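Local coordinates for cerato-platanin-like protein (Moniliophthora perniciosa, PDB 3SUL), which is of unknown function but belongs to the cerato-platanins, secreted fungal proteins built on a double-psi beta-barrel fold, at residues V22-G27 against D50-W55. Numbering follows the deposited sequence.
Sequences VACSDG and DTITGW
The indole N-H of W55 is held by D26: NE1 of W55 donates to OD1 of D26 over 3.0 Å, with an N-H...O angle of 142°. OD1 is met almost along its C-O bond and lies only 13° out of the indole plane, which places it at the ring edge; the carboxylate itself is turned nearly perpendicular to the ring. W55 has CG anti to its own backbone N (chi1 -178°), which carries the ring out along residues 25-27. S25 OG donates a second bond to D26 OD1 at 3.3 Å, arriving from above the carboxylate plane, and itself sits 2.9 Å from W55 NE1. With S25 replaced by alanine, D26 OD1 is likely to lose this second donor, leaving the carboxylate freer to turn away from the indole. Backbone evidence is a fairly straight CA-H...O contact, W55 CA to A23 O at 3.3 Å. The A23 methyl rests on the G54 peptide, CB 3.6 Å from C. Apolar packing follows: I52 CG2 reaches A23 CB, and I52 CD1 lies 3.8 Å from C24 SG, the sulfur that is bonded to C60. G27 CA packs 3.7 Å from W55 CZ2, approaching the ring obliquely. In the fold, the contact joins the loop between strands 4-8 and 45-49 to the loop between 45-49 and 63-68, with C24 also backbone-bonded to V80 at the end of strand 73-80.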
# COMPACT_ATOMS: atom_id res chain seq x y z
N VAL A 22 6.08 7.43 -8.49
CA VAL A 22 5.31 7.70 -7.29
C VAL A 22 6.02 8.72 -6.40
O VAL A 22 7.16 9.13 -6.61
CB VAL A 22 4.95 6.38 -6.46
CG1 VAL A 22 4.08 5.46 -7.23
CG2 VAL A 22 6.25 5.63 -5.97
N ALA A 23 5.31 9.17 -5.36
CA ALA A 23 5.83 10.19 -4.49
C ALA A 23 7.01 9.63 -3.81
O ALA A 23 7.95 10.35 -3.56
CB ALA A 23 4.80 10.60 -3.39
N CYS A 24 7.00 8.30 -3.57
CA CYS A 24 8.07 7.76 -2.79
C CYS A 24 9.18 7.21 -3.67
O CYS A 24 9.53 6.06 -3.62
CB CYS A 24 7.58 6.68 -1.87
SG CYS A 24 6.34 7.34 -0.72
N SER A 25 9.78 8.12 -4.41
CA SER A 25 10.73 7.76 -5.47
C SER A 25 12.10 7.86 -4.88
O SER A 25 12.58 6.95 -4.15
CB SER A 25 10.48 8.71 -6.62
OG SER A 25 10.57 10.09 -6.17
N ASP A 26 12.80 8.95 -5.16
CA ASP A 26 14.12 9.15 -4.59
C ASP A 26 14.04 10.06 -3.35
O ASP A 26 12.96 10.14 -2.73
CB ASP A 26 15.11 9.67 -5.64
CG ASP A 26 14.64 10.94 -6.29
OD1 ASP A 26 13.55 11.38 -5.94
OD2 ASP A 26 15.37 11.42 -7.15
N GLY A 27 15.17 10.60 -2.96
CA GLY A 27 15.24 11.31 -1.65
C GLY A 27 15.39 10.27 -0.56
O GLY A 27 15.12 9.04 -0.77
N ASP A 50 -3.13 7.79 2.61
CA ASP A 50 -3.35 9.21 2.75
C ASP A 50 -2.40 9.89 3.73
O ASP A 50 -2.41 11.10 3.88
CB ASP A 50 -4.82 9.51 3.02
CG ASP A 50 -5.35 8.85 4.30
OD1 ASP A 50 -4.55 8.50 5.20
OD2 ASP A 50 -6.61 8.75 4.35
N THR A 51 -1.54 9.11 4.39
CA THR A 51 -0.46 9.65 5.24
C THR A 51 0.73 10.20 4.41
O THR A 51 1.62 10.88 4.93
CB THR A 51 0.15 8.58 6.18
OG1 THR A 51 0.46 7.40 5.41
CG2 THR A 51 -0.80 8.16 7.23
N ILE A 52 0.76 9.81 3.15
CA ILE A 52 1.73 10.30 2.21
C ILE A 52 1.07 11.39 1.41
O ILE A 52 0.06 11.16 0.67
CB ILE A 52 2.24 9.15 1.29
CG1 ILE A 52 2.99 8.15 2.17
CG2 ILE A 52 3.11 9.64 0.07
CD1 ILE A 52 3.21 6.85 1.43
N THR A 53 1.67 12.55 1.54
CA THR A 53 1.10 13.80 0.97
C THR A 53 1.87 14.30 -0.19
O THR A 53 1.32 15.02 -1.02
CB THR A 53 0.90 14.99 2.06
OG1 THR A 53 2.13 15.42 2.64
CG2 THR A 53 -0.03 14.53 3.17
N GLY A 54 3.15 13.94 -0.26
CA GLY A 54 3.94 14.27 -1.43
C GLY A 54 5.31 13.62 -1.41
O GLY A 54 5.64 12.79 -0.53
N TRP A 55 6.09 14.00 -2.40
CA TRP A 55 7.43 13.51 -2.59
C TRP A 55 8.26 13.51 -1.32
O TRP A 55 8.27 14.49 -0.55
CB TRP A 55 8.12 14.30 -3.71
CG TRP A 55 9.47 13.79 -3.95
CD1 TRP A 55 9.81 12.68 -4.70
CD2 TRP A 55 10.66 14.27 -3.35
NE1 TRP A 55 11.14 12.52 -4.65
CE2 TRP A 55 11.70 13.46 -3.81
CE3 TRP A 55 10.97 15.36 -2.50
CZ2 TRP A 55 13.01 13.66 -3.42
CZ3 TRP A 55 12.28 15.57 -2.09
CH2 TRP A 55 13.30 14.71 -2.56